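2-dehydro-3-deoxy-D-arabinonate dehydratase (Sulfolobus solfataricus, PDB 2Q18) catalyses the metal-dependent dehydration of 2-dehydro-3-deoxy-D-arabinonate to 2,5-dioxopentanoate, a step in the oxidation of pentoses to 2-oxoglutarate. Local coordinates at residues A[3-7]-A[51-56]; A[34-38]-A[154-158]; A[80-84]-A[104-108]; A[129-135]-A[284-290]; A[142-146]-A[206-212]. One frame throughout, in Å; residues are numbered along the deposited sequence.

Interaction 1: A[3-7]-A[51-56]; sequences LFRVV and IDYQSL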
# COMPACT_ATOMS: atom_id res chain seq x y z
N LEU A 3 20.18 17.77 6.70
CA LEU A 3 19.52 16.50 6.47
C LEU A 3 20.26 15.66 5.43
O LEU A 3 20.61 16.16 4.36
CB LEU A 3 18.08 16.78 6.02
CG LEU A 3 17.10 15.66 5.70
CD1 LEU A 3 15.70 16.10 6.11
CD2 LEU A 3 17.16 15.35 4.21
N PHE A 4 20.51 14.40 5.77
CA PHE A 4 21.08 13.46 4.81
C PHE A 4 20.32 12.13 4.83
O PHE A 4 19.49 11.89 5.70
CB PHE A 4 22.60 13.27 5.02
CG PHE A 4 22.99 12.67 6.36
CD1 PHE A 4 23.06 13.47 7.50
CD2 PHE A 4 23.35 11.33 6.46
CE1 PHE A 4 23.45 12.93 8.73
CE2 PHE A 4 23.74 10.78 7.68
CZ PHE A 4 23.79 11.58 8.82
N ARG A 5 20.60 11.29 3.84
CA ARG A 5 19.92 10.01 3.71
C ARG A 5 20.90 8.94 3.28
O ARG A 5 21.81 9.19 2.47
CB ARG A 5 18.75 10.12 2.71
CG ARG A 5 17.80 8.91 2.68
CD ARG A 5 16.59 9.17 1.78
NE ARG A 5 16.98 9.41 0.39
CZ ARG A 5 16.17 9.29 -0.66
NH1 ARG A 5 14.90 8.92 -0.49
NH2 ARG A 5 16.63 9.53 -1.88
N VAL A 6 20.73 7.75 3.84
CA VAL A 6 21.52 6.58 3.46
C VAL A 6 20.60 5.51 2.90
O VAL A 6 19.41 5.47 3.21
CB VAL A 6 22.35 5.99 4.65
CG1 VAL A 6 23.21 7.07 5.30
CG2 VAL A 6 21.43 5.33 5.69
N VAL A 7 21.17 4.65 2.05
CA VAL A 7 20.50 3.43 1.63
C VAL A 7 21.18 2.26 2.36
O VAL A 7 22.41 2.21 2.46
CB VAL A 7 20.47 3.28 0.07
CG1 VAL A 7 21.89 3.19 -0.52
CG2 VAL A 7 19.63 2.07 -0.35
N ILE A 51 26.52 6.65 14.04
CA ILE A 51 26.39 7.12 12.67
C ILE A 51 27.48 8.16 12.45
O ILE A 51 27.39 9.29 12.94
CB ILE A 51 24.98 7.70 12.34
CG1 ILE A 51 23.87 6.69 12.68
CG2 ILE A 51 24.90 8.16 10.88
CD1 ILE A 51 23.98 5.33 11.98
N ASP A 52 28.52 7.77 11.73
CA ASP A 52 29.69 8.62 11.54
C ASP A 52 29.50 9.47 10.28
O ASP A 52 29.92 9.09 9.19
CB ASP A 52 30.96 7.76 11.47
CG ASP A 52 32.24 8.59 11.57
OD1 ASP A 52 32.19 9.84 11.45
OD2 ASP A 52 33.31 7.98 11.75
N TYR A 53 28.87 10.62 10.47
CA TYR A 53 28.54 11.55 9.39
C TYR A 53 29.78 12.01 8.60
O TYR A 53 29.78 11.97 7.37
CB TYR A 53 27.77 12.74 9.96
CG TYR A 53 27.61 13.94 9.04
CD1 TYR A 53 26.82 13.87 7.89
CD2 TYR A 53 28.25 15.15 9.33
CE1 TYR A 53 26.67 14.98 7.05
CE2 TYR A 53 28.10 16.26 8.51
CZ TYR A 53 27.31 16.17 7.37
OH TYR A 53 27.17 17.27 6.55
N GLN A 54 30.82 12.42 9.32
CA GLN A 54 32.07 12.86 8.67
C GLN A 54 32.70 11.77 7.82
O GLN A 54 33.18 12.05 6.73
CB GLN A 54 33.07 13.41 9.69
CG GLN A 54 32.64 14.71 10.38
CD GLN A 54 32.44 15.89 9.41
OE1 GLN A 54 31.65 16.79 9.69
NE2 GLN A 54 33.17 15.88 8.30
N SER A 55 32.69 10.53 8.31
CA SER A 55 33.18 9.38 7.54
C SER A 55 32.33 9.10 6.30
O SER A 55 32.87 8.79 5.24
CB SER A 55 33.26 8.12 8.39
OG SER A 55 34.35 8.18 9.28
N LEU A 56 31.00 9.20 6.45
CA LEU A 56 30.09 9.03 5.31
C LEU A 56 30.38 10.04 4.21
O LEU A 56 30.37 9.69 3.03
CB LEU A 56 28.62 9.15 5.74
CG LEU A 56 27.93 7.93 6.37
CD1 LEU A 56 26.52 8.32 6.82
CD2 LEU A 56 27.88 6.75 5.40

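Interaction 2: A[34-38]-A[154-158]; sequences LMRYS and GKILG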
# COMPACT_ATOMS: atom_id res chain seq x y z
N LEU A 34 11.21 18.40 6.36
CA LEU A 34 11.61 19.75 5.96
C LEU A 34 10.45 20.74 6.03
O LEU A 34 10.62 21.89 6.44
CB LEU A 34 12.22 19.75 4.55
CG LEU A 34 13.62 19.15 4.38
CD1 LEU A 34 13.92 18.96 2.90
CD2 LEU A 34 14.70 20.01 5.05
N MET A 35 9.27 20.29 5.62
CA MET A 35 8.05 21.09 5.72
C MET A 35 7.72 21.41 7.18
O MET A 35 7.46 22.57 7.51
CB MET A 35 6.88 20.38 5.03
CG MET A 35 7.00 20.35 3.50
SD MET A 35 5.80 19.26 2.72
CE MET A 35 4.28 20.18 3.01
N ARG A 36 7.75 20.40 8.05
CA ARG A 36 7.53 20.60 9.49
C ARG A 36 8.52 21.59 10.09
O ARG A 36 8.13 22.50 10.83
CB ARG A 36 7.59 19.27 10.25
CG ARG A 36 7.27 19.42 11.75
CD ARG A 36 7.32 18.08 12.49
NE ARG A 36 6.47 17.07 11.87
CZ ARG A 36 5.16 16.94 12.07
NH1 ARG A 36 4.49 15.98 11.45
NH2 ARG A 36 4.51 17.78 12.88
N TYR A 37 9.81 21.41 9.78
CA TYR A 37 10.85 22.29 10.30
C TYR A 37 10.63 23.73 9.86
O TYR A 37 10.84 24.67 10.64
CB TYR A 37 12.25 21.81 9.88
CG TYR A 37 13.36 22.54 10.61
CD1 TYR A 37 13.77 23.81 10.19
CD2 TYR A 37 13.97 21.99 11.73
CE1 TYR A 37 14.77 24.49 10.87
CE2 TYR A 37 14.98 22.67 12.41
CZ TYR A 37 15.37 23.92 11.97
OH TYR A 37 16.37 24.61 12.63
N SER A 38 10.21 23.91 8.62
CA SER A 38 9.90 25.22 8.07
C SER A 38 8.79 25.93 8.84
O SER A 38 8.75 27.16 8.90
CB SER A 38 9.49 25.10 6.61
OG SER A 38 9.47 26.37 5.99
N GLY A 154 6.00 27.42 -3.31
CA GLY A 154 7.24 28.07 -3.71
C GLY A 154 8.04 28.61 -2.54
O GLY A 154 8.98 29.38 -2.73
N LYS A 155 7.67 28.20 -1.33
CA LYS A 155 8.42 28.55 -0.13
C LYS A 155 9.70 27.71 -0.06
O LYS A 155 9.67 26.51 -0.31
CB LYS A 155 7.58 28.34 1.13
CG LYS A 155 8.21 28.90 2.40
CD LYS A 155 7.51 28.40 3.67
CE LYS A 155 8.01 29.16 4.89
NZ LYS A 155 7.40 28.68 6.17
N ILE A 156 10.81 28.37 0.28
CA ILE A 156 12.11 27.70 0.39
C ILE A 156 12.19 26.86 1.67
O ILE A 156 12.12 27.39 2.78
CB ILE A 156 13.29 28.71 0.29
CG1 ILE A 156 13.34 29.32 -1.12
CG2 ILE A 156 14.62 28.04 0.64
CD1 ILE A 156 14.17 30.60 -1.23
N LEU A 157 12.34 25.55 1.50
CA LEU A 157 12.43 24.63 2.63
C LEU A 157 13.88 24.35 3.03
O LEU A 157 14.14 23.84 4.12
CB LEU A 157 11.73 23.31 2.30
CG LEU A 157 10.24 23.35 1.96
CD1 LEU A 157 9.78 21.97 1.50
CD2 LEU A 157 9.43 23.84 3.15
N GLY A 158 14.81 24.67 2.13
CA GLY A 158 16.22 24.47 2.41
C GLY A 158 17.10 24.66 1.19
O GLY A 158 16.60 24.92 0.09
O HOH W 1 12.92 23.32 6.42
O HOH W 2 12.02 27.26 5.58

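Interaction 3: A[80-84]-A[104-108]; sequences GISYE and YEKVY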
# COMPACT_ATOMS: atom_id res chain seq x y z
N GLY A 80 19.05 29.65 -15.64
CA GLY A 80 20.37 29.96 -16.17
C GLY A 80 20.48 31.44 -16.46
O GLY A 80 19.48 32.17 -16.41
N ILE A 81 21.71 31.87 -16.76
CA ILE A 81 22.01 33.28 -17.05
C ILE A 81 21.54 34.17 -15.90
O ILE A 81 20.88 35.19 -16.12
CB ILE A 81 21.42 33.73 -18.42
CG1 ILE A 81 21.49 32.59 -19.45
CG2 ILE A 81 22.17 34.97 -18.95
CD1 ILE A 81 20.44 32.66 -20.54
N SER A 82 21.87 33.76 -14.68
CA SER A 82 21.41 34.44 -13.48
C SER A 82 22.51 35.26 -12.81
O SER A 82 22.25 36.01 -11.86
CB SER A 82 20.84 33.43 -12.49
OG SER A 82 21.83 32.49 -12.11
N TYR A 83 23.74 35.11 -13.31
CA TYR A 83 24.89 35.80 -12.75
C TYR A 83 25.36 36.95 -13.63
O TYR A 83 25.14 36.94 -14.84
CB TYR A 83 26.04 34.80 -12.54
CG TYR A 83 25.90 33.91 -11.33
CD1 TYR A 83 25.08 32.78 -11.36
CD2 TYR A 83 26.60 34.19 -10.15
CE1 TYR A 83 24.95 31.95 -10.25
CE2 TYR A 83 26.49 33.36 -9.03
CZ TYR A 83 25.66 32.24 -9.09
OH TYR A 83 25.54 31.43 -7.98
N GLU A 84 26.01 37.93 -13.00
CA GLU A 84 26.56 39.12 -13.68
C GLU A 84 27.27 38.80 -14.99
O GLU A 84 28.02 37.83 -15.09
CB GLU A 84 27.51 39.86 -12.74
CG GLU A 84 26.85 40.95 -11.90
CD GLU A 84 26.86 42.31 -12.58
OE1 GLU A 84 27.96 42.81 -12.90
OE2 GLU A 84 25.76 42.88 -12.79
N TYR A 104 21.31 34.58 -25.27
CA TYR A 104 21.75 34.61 -23.87
C TYR A 104 21.81 36.03 -23.33
O TYR A 104 21.42 36.29 -22.19
CB TYR A 104 23.10 33.89 -23.72
CG TYR A 104 23.06 32.45 -24.17
CD1 TYR A 104 22.57 31.45 -23.33
CD2 TYR A 104 23.48 32.09 -25.45
CE1 TYR A 104 22.51 30.13 -23.75
CE2 TYR A 104 23.42 30.76 -25.88
CZ TYR A 104 22.94 29.79 -25.02
OH TYR A 104 22.88 28.48 -25.44
N GLU A 105 22.30 36.95 -24.16
CA GLU A 105 22.32 38.37 -23.82
C GLU A 105 20.89 38.91 -23.68
O GLU A 105 20.60 39.71 -22.79
CB GLU A 105 23.09 39.15 -24.89
CG GLU A 105 23.60 40.51 -24.44
CD GLU A 105 24.16 41.34 -25.60
OE1 GLU A 105 24.59 40.75 -26.62
OE2 GLU A 105 24.16 42.58 -25.48
N LYS A 106 20.01 38.45 -24.57
CA LYS A 106 18.59 38.81 -24.53
C LYS A 106 17.91 38.46 -23.20
O LYS A 106 17.31 39.34 -22.57
CB LYS A 106 17.83 38.17 -25.69
CG LYS A 106 17.76 39.03 -26.93
CD LYS A 106 16.46 38.80 -27.67
CE LYS A 106 16.04 40.04 -28.43
NZ LYS A 106 14.62 39.95 -28.88
N VAL A 107 18.02 37.20 -22.77
CA VAL A 107 17.44 36.76 -21.50
C VAL A 107 18.04 37.52 -20.32
O VAL A 107 17.33 37.87 -19.37
CB VAL A 107 17.60 35.22 -21.27
CG1 VAL A 107 17.02 34.81 -19.93
CG2 VAL A 107 16.91 34.44 -22.37
N TYR A 108 19.35 37.76 -20.38
CA TYR A 108 20.05 38.53 -19.36
C TYR A 108 19.42 39.91 -19.15
O TYR A 108 19.28 40.37 -18.02
CB TYR A 108 21.53 38.67 -19.73
CG TYR A 108 22.38 39.32 -18.66
CD1 TYR A 108 22.69 40.68 -18.73
CD2 TYR A 108 22.88 38.59 -17.59
CE1 TYR A 108 23.46 41.30 -17.76
CE2 TYR A 108 23.66 39.19 -16.61
CZ TYR A 108 23.95 40.54 -16.70
OH TYR A 108 24.72 41.15 -15.74
O HOH W 3 18.60 36.41 -16.95

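Interaction 4: A[129-135]-A[284-290]; sequences EAIAVRS and TPVKKRR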
# COMPACT_ATOMS: atom_id res chain seq x y z
N GLU A 129 28.00 9.03 -5.95
CA GLU A 129 27.45 8.27 -7.07
C GLU A 129 27.89 8.94 -8.37
O GLU A 129 28.29 10.11 -8.36
CB GLU A 129 25.92 8.20 -6.98
CG GLU A 129 25.43 7.68 -5.61
CD GLU A 129 23.91 7.71 -5.43
OE1 GLU A 129 23.22 8.45 -6.17
OE2 GLU A 129 23.41 6.99 -4.54
N ALA A 130 27.83 8.21 -9.47
CA ALA A 130 28.34 8.71 -10.74
C ALA A 130 27.36 9.59 -11.51
O ALA A 130 26.19 9.21 -11.71
CB ALA A 130 28.81 7.55 -11.62
N ILE A 131 27.84 10.76 -11.95
CA ILE A 131 27.16 11.54 -12.98
C ILE A 131 27.59 10.98 -14.34
O ILE A 131 28.54 10.20 -14.43
CB ILE A 131 27.46 13.06 -12.89
CG1 ILE A 131 28.98 13.34 -12.90
CG2 ILE A 131 26.80 13.66 -11.64
CD1 ILE A 131 29.35 14.82 -13.07
N ALA A 132 26.88 11.37 -15.40
CA ALA A 132 27.14 10.78 -16.71
C ALA A 132 27.40 11.82 -17.79
O ALA A 132 26.94 12.96 -17.70
CB ALA A 132 25.99 9.85 -17.12
N VAL A 133 28.16 11.40 -18.80
CA VAL A 133 28.37 12.17 -20.02
C VAL A 133 27.68 11.37 -21.10
O VAL A 133 27.93 10.17 -21.24
CB VAL A 133 29.89 12.33 -20.36
CG1 VAL A 133 30.09 13.00 -21.71
CG2 VAL A 133 30.61 13.13 -19.28
N ARG A 134 26.80 12.02 -21.86
CA ARG A 134 26.09 11.38 -22.96
C ARG A 134 27.08 10.74 -23.94
O ARG A 134 28.16 11.29 -24.17
CB ARG A 134 25.21 12.39 -23.70
CG ARG A 134 23.99 12.92 -22.92
CD ARG A 134 23.19 13.93 -23.76
NE ARG A 134 22.81 13.34 -25.04
CZ ARG A 134 21.59 12.94 -25.36
NH1 ARG A 134 20.57 13.11 -24.52
NH2 ARG A 134 21.38 12.39 -26.55
N SER A 135 26.69 9.60 -24.50
CA SER A 135 27.50 8.89 -25.50
C SER A 135 27.78 9.74 -26.74
O SER A 135 28.78 9.51 -27.43
CB SER A 135 26.80 7.60 -25.91
OG SER A 135 25.55 7.87 -26.52
N THR A 284 31.23 13.59 -7.02
CA THR A 284 30.71 12.58 -7.93
C THR A 284 31.74 12.15 -8.98
O THR A 284 32.27 13.00 -9.71
CB THR A 284 29.43 13.06 -8.67
OG1 THR A 284 29.75 14.19 -9.49
CG2 THR A 284 28.31 13.45 -7.69
N PRO A 285 32.02 10.84 -9.07
CA PRO A 285 32.77 10.33 -10.22
C PRO A 285 31.97 10.46 -11.51
O PRO A 285 30.75 10.66 -11.46
CB PRO A 285 32.99 8.85 -9.88
CG PRO A 285 31.95 8.52 -8.86
CD PRO A 285 31.69 9.78 -8.09
N VAL A 286 32.65 10.36 -12.64
CA VAL A 286 32.03 10.55 -13.94
C VAL A 286 32.09 9.25 -14.73
O VAL A 286 33.11 8.56 -14.73
CB VAL A 286 32.73 11.69 -14.74
CG1 VAL A 286 32.11 11.85 -16.13
CG2 VAL A 286 32.66 13.00 -13.98
N LYS A 287 30.98 8.91 -15.37
CA LYS A 287 30.91 7.78 -16.27
C LYS A 287 30.52 8.27 -17.67
O LYS A 287 29.49 8.92 -17.84
CB LYS A 287 29.91 6.73 -15.75
CG LYS A 287 29.58 5.61 -16.73
CD LYS A 287 30.72 4.60 -16.85
CE LYS A 287 30.49 3.62 -17.99
NZ LYS A 287 31.66 2.71 -18.15
N LYS A 288 31.36 7.97 -18.65
CA LYS A 288 31.03 8.25 -20.04
C LYS A 288 30.16 7.12 -20.58
O LYS A 288 30.54 5.95 -20.52
CB LYS A 288 32.31 8.39 -20.88
CG LYS A 288 32.08 8.41 -22.39
CD LYS A 288 31.60 9.77 -22.89
CE LYS A 288 31.40 9.76 -24.40
NZ LYS A 288 31.17 11.13 -24.93
N ARG A 289 28.99 7.48 -21.10
CA ARG A 289 28.06 6.49 -21.65
C ARG A 289 28.58 5.93 -22.98
O ARG A 289 29.18 6.65 -23.77
CB ARG A 289 26.66 7.09 -21.84
CG ARG A 289 25.98 7.59 -20.56
CD ARG A 289 25.65 6.47 -19.58
NE ARG A 289 24.69 6.91 -18.56
CZ ARG A 289 24.65 6.45 -17.31
NH1 ARG A 289 23.74 6.92 -16.47
NH2 ARG A 289 25.53 5.55 -16.88
N ARG A 290 28.33 4.64 -23.19
CA ARG A 290 28.77 3.93 -24.39
C ARG A 290 27.67 3.95 -25.46
O ARG A 290 26.48 3.86 -25.14
CB ARG A 290 29.13 2.48 -24.02
CG ARG A 290 29.51 1.58 -25.19
CD ARG A 290 29.66 0.12 -24.75
NE ARG A 290 29.77 -0.79 -25.89
CZ ARG A 290 30.91 -1.09 -26.52
NH1 ARG A 290 32.06 -0.56 -26.12
NH2 ARG A 290 30.90 -1.93 -27.55
O HOH W 4 23.94 5.17 -25.68
O HOH W 5 31.59 11.00 -27.68

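Interaction 5: A[142-146]-A[206-212]; sequences PEPEL and LDITLKI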
# COMPACT_ATOMS: atom_id res chain seq x y z
N PRO A 142 30.32 20.24 -15.94
CA PRO A 142 29.50 20.37 -14.75
C PRO A 142 29.15 21.84 -14.56
O PRO A 142 29.95 22.72 -14.90
CB PRO A 142 30.42 19.89 -13.63
CG PRO A 142 31.81 20.20 -14.12
CD PRO A 142 31.75 20.08 -15.62
N GLU A 143 27.96 22.11 -14.04
CA GLU A 143 27.58 23.47 -13.70
C GLU A 143 27.24 23.53 -12.21
O GLU A 143 26.19 23.05 -11.79
CB GLU A 143 26.43 23.96 -14.60
CG GLU A 143 26.76 23.88 -16.10
CD GLU A 143 25.70 24.50 -17.01
OE1 GLU A 143 25.98 24.63 -18.22
OE2 GLU A 143 24.60 24.85 -16.52
N PRO A 144 28.18 24.07 -11.41
CA PRO A 144 28.07 24.16 -9.95
C PRO A 144 27.12 25.27 -9.51
O PRO A 144 27.32 26.44 -9.86
CB PRO A 144 29.51 24.50 -9.52
CG PRO A 144 30.06 25.25 -10.68
CD PRO A 144 29.45 24.63 -11.90
N GLU A 145 26.11 24.90 -8.73
CA GLU A 145 25.02 25.82 -8.43
C GLU A 145 24.48 25.66 -7.01
O GLU A 145 24.50 24.56 -6.45
CB GLU A 145 23.87 25.65 -9.43
CG GLU A 145 24.31 25.37 -10.86
CD GLU A 145 23.22 25.59 -11.89
OE1 GLU A 145 23.56 25.71 -13.09
OE2 GLU A 145 22.02 25.65 -11.53
N LEU A 146 24.02 26.76 -6.44
CA LEU A 146 23.17 26.72 -5.27
C LEU A 146 21.78 26.31 -5.75
O LEU A 146 21.28 26.82 -6.75
CB LEU A 146 23.12 28.09 -4.58
CG LEU A 146 22.32 28.19 -3.28
CD1 LEU A 146 23.01 27.41 -2.16
CD2 LEU A 146 22.12 29.64 -2.87
N LEU A 206 27.73 33.38 -0.34
CA LEU A 206 28.27 32.03 -0.21
C LEU A 206 29.30 31.77 -1.30
O LEU A 206 29.09 32.15 -2.46
CB LEU A 206 27.16 30.97 -0.31
CG LEU A 206 25.92 31.02 0.59
CD1 LEU A 206 24.87 30.04 0.09
CD2 LEU A 206 26.26 30.75 2.06
N ASP A 207 30.39 31.11 -0.94
CA ASP A 207 31.42 30.74 -1.91
C ASP A 207 31.11 29.39 -2.54
O ASP A 207 30.82 28.42 -1.85
CB ASP A 207 32.80 30.71 -1.25
CG ASP A 207 33.29 32.10 -0.87
OD1 ASP A 207 33.41 32.97 -1.76
OD2 ASP A 207 33.56 32.32 0.34
N ILE A 208 31.16 29.35 -3.87
CA ILE A 208 31.00 28.11 -4.63
C ILE A 208 32.33 27.80 -5.31
O ILE A 208 32.88 28.65 -6.01
CB ILE A 208 29.88 28.22 -5.70
CG1 ILE A 208 28.55 28.64 -5.05
CG2 ILE A 208 29.74 26.91 -6.49
CD1 ILE A 208 27.41 28.86 -6.03
N THR A 209 32.85 26.60 -5.08
CA THR A 209 34.12 26.19 -5.68
C THR A 209 33.92 24.89 -6.45
O THR A 209 33.39 23.92 -5.91
CB THR A 209 35.23 25.99 -4.62
OG1 THR A 209 35.31 27.15 -3.79
CG2 THR A 209 36.59 25.73 -5.28
N LEU A 210 34.33 24.90 -7.72
CA LEU A 210 34.34 23.70 -8.55
C LEU A 210 35.77 23.18 -8.76
O LEU A 210 36.68 23.96 -9.05
CB LEU A 210 33.69 23.96 -9.91
CG LEU A 210 33.86 22.92 -11.03
CD1 LEU A 210 33.11 21.62 -10.72
CD2 LEU A 210 33.43 23.47 -12.38
N LYS A 211 35.94 21.87 -8.62
CA LYS A 211 37.18 21.19 -8.97
C LYS A 211 36.86 19.97 -9.83
O LYS A 211 35.97 19.18 -9.49
CB LYS A 211 37.94 20.75 -7.72
CG LYS A 211 38.63 21.88 -6.99
CD LYS A 211 39.08 21.46 -5.59
CE LYS A 211 40.25 20.50 -5.61
NZ LYS A 211 40.78 20.23 -4.24
N ILE A 212 37.57 19.84 -10.94
CA ILE A 212 37.54 18.63 -11.74
C ILE A 212 38.89 17.94 -11.56
O ILE A 212 39.93 18.49 -11.91
CB ILE A 212 37.25 18.91 -13.23
CG1 ILE A 212 35.94 19.69 -13.38
CG2 ILE A 212 37.22 17.59 -14.02
CD1 ILE A 212 35.71 20.30 -14.77

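Interaction 1: A[3-7]-A[51-56]
Phe4 reaches from strand 2-8 to the start of helix 53-59, where Tyr53 and Leu56 of the first helical turn, and Ile51 just before it, meet its ring. This is helix-on-sheet packing in the N-terminal part of the chain, made entirely by apolar and aromatic side chains. CB of Phe4 points toward the helix without a close approach of its own. CG then sits between the backbone N and the carbonyl carbon (chi1 63°), which carries the ring out from the strand. Along one side, CD1 lies 3.8 Å from CD1 of Tyr53. One bond further, Phe4 CE1 comes nearer to the same Tyr53 CD1, at 3.6 Å, and this tyrosine atom lies over one face of the Phe4 ring, toward its rim. The two rings meet obliquely, their planes inclined by 37°. At the tip, Ile51 CG2 lies at the edge of the Phe4 ring, near its plane, 4.1 Å from CZ. On the other side, Phe4 CE2 meets CD1 of Leu56 at 3.8 Å, and that methyl also touches CG1 of Val6, so Leu56 bridges two residues on one face of the strand. Tyr15 of strand 11-17 also meets the Phe4 ring. The helix start is capped by Asp52, whose OD1 accepts from Ser55 N at 3.3 Å while Ser55 OG donates to OD2 at 2.7 Å.

Interaction 2: A[34-38]-A[154-158]
Leu34, Met35 and Ser38 meet Lys155 and Leu157 without any aromatic ring, and the flat groups of the contact are backbone carbonyls. Against the Leu157 carbonyl lies a methyl of the helix, with Leu34 CD2 4.0 Å from Leu157 O. The same oxygen accepts from a water that also donates to Leu34 O, so a single molecule ties the helix backbone to the strand. A second water donates to Ile156 O and is hydrogen-bonded to Ser38 OG at 2.7 Å. Helix 30-40 runs across the start of strand 156-167, the segment axes approaching to 8.2 Å at an angle of 112°. Leu157 fills the angle between them. Its CD1 touches CG of Met35, whereas CD2 presses on CB of Ser38 at 3.7 Å. Around these methyls the contact becomes polar. Lys155 stays extended along its whole length, with CG opposite the backbone N (chi1 -171°), and this stretched chain brings NZ to Ser38 OG at 3.1 Å. A weak bond from Lys155 NZ to Ser38 O, 3.4 Å long, adds to it. Leu157 and Gly158 both face Val149 of strand 140-150 in a classic beta bulge. The chemistry implies a mixed junction: Leu157 is the main apolar element, two waters and a lysine join the polar groups, and Ser38 O and OG lie near the C-terminal end of helix 30-40, where the helix dipole would probably favour a positive charge.

Interaction 3: A[80-84]-A[104-108]
Ile81 is the bump of this contact, and the hollow it fills is formed by Tyr104, Val107 and Tyr108, which line one side of helix 103-109. Its backbone is in the left-handed helical region, a turn after strand 76-80 that points the side chain at the helix. The two branches divide the hollow. The longer one ends at CD1, which fits between the edge of the Tyr104 ring, 3.7 Å from Tyr104 CD1, and CB of Val107 at 3.9 Å. The shorter branch, CG2, settles against the backbone turn, 3.6 Å from Tyr104 O, and touches CB of Tyr108. A second bump comes from the helix in return. With CG of Tyr108 trans to the backbone N (chi1 -174°), its ring lies along the loop and offers its edge to the carbonyl of Tyr83, with CE2 3.2 Å from Tyr83 O. Beyond that, Tyr108 OH comes to rest 3.4 Å from CA of Glu84. A water bridges the two backbones, donating to both Ile81 O and Val107 O. Leu176 of the third subunit packs on Ile81 and Tyr104. The hydroxyl of Tyr104 is hydrogen-bonded to Glu171 of the same chain. Ile81 binds the substrate, and the arrangement is that of a substrate-binding loop of the FAH-family active site, packed through this residue against helix 103-109.

Interaction 4: A[129-135]-A[284-290]
Ile131, Ala132 and Val133 run parallel to Val286, Lys287 and Lys288, the short strand axes 4.6 Å apart and inclined by 33°. The ladder alternates donors in the usual parallel manner: Ile131 N bonds to Pro285 O, Lys287 N to Ile131 O, Val133 N to Lys287 O, and Arg289 N to Val133 O at 2.9 Å. Between these bonds CA-H...O contacts add to the pairing, as from Ala132 CA to Lys287 O. On the face that carries Ile131 and Val133 the side chains are mainly apolar. Val286 reaches both: its CG1 touches Val133 CG2 at 3.7 Å, and its CG2 meets CG1 of Ile131 at 3.9 Å. Lys288 shares that face, but its chain, bent at chi2 (80°), swings back along Val133 so that CD passes CG1 and NZ bonds to Arg134 O at 3.1 Å, in the carbonyl plane. NZ also donates to a water. On the other face, Ala132 CB lies over one face of the Arg289 guanidinium, 3.5 Å from NE, a flat group placed on a methyl. Past the strand ends, Ser135 CB sits against Arg289 O at 3.3 Å. Strand 280-288 lies between 131-133 and the antiparallel strand 271-276, whose Val272 packs on Ile131, Thr284 and Val286. Strand 131-133 is outermost in this sheet within the chain, though Ala132 is also hydrogen-bonded through its backbone to Gly186, and Ser135 N bonds to Asp243 of the third subunit.

Interaction 5: A[142-146]-A[206-212]
Pro144 and Leu210 pack at the middle of two antiparallel-running strands whose axes lie 7.5 Å apart, too distant for backbone pairing, so the strands face each other through side chains alone. Contacts are densest here, where the CA atoms of these two residues come nearest. Pro144 CG stands 3.9 Å from Leu210 CB, while CB of the same proline meets CG2 of Ile208 at 3.9 Å. The rigid proline ring is thus wedged against two consecutive inward-pointing residues of strand 207-214. Leu210 has its CG trans to the backbone N (chi1 168°), which sends its methyls to Pro142, with CD1 3.9 Å from Pro142 CG. The ends are sparser: Ile212 offers CD1 alone to Pro142 CG at 4.0 Å, and Leu206 CD1 meets both methyls of Leu146, 3.9 Å from CD1 of Leu146. All eight touching residues are buried; by contrast Asp207 is exposed. Glu143 and Glu145 point away from the contact, Glu145 buried and hydrogen-bonded to Thr253. Both bind magnesium, with Asp164 of strand 156-167 as the third such residue. The arrangement is that of a strand with an apolar face toward the hydrophobic core of the FAH-family fold and a carboxylate face toward the metal site.

The contacts run from the N-terminal sheet to the active site. Interaction 1 and interaction 2 touch where Leu3 CD1 meets Leu34 CG, 4.1 Å apart, though both lie away from the metal and substrate sites. Interaction 5 holds two of the metal-binding glutamates and touches interaction 3, where Tyr83 OH lies 3.7 Å from Ile208 CD1, joining the substrate-binding loop to the hydrophobic core behind the metal site. The centres of those two are about 18 Å apart. The centres of interactions 4 and 5 are also about 18 Å apart, with nearest atoms about 5 Å apart. Interactions 3 and 4 both touch the third subunit, whereas interaction 5 meets no other chain.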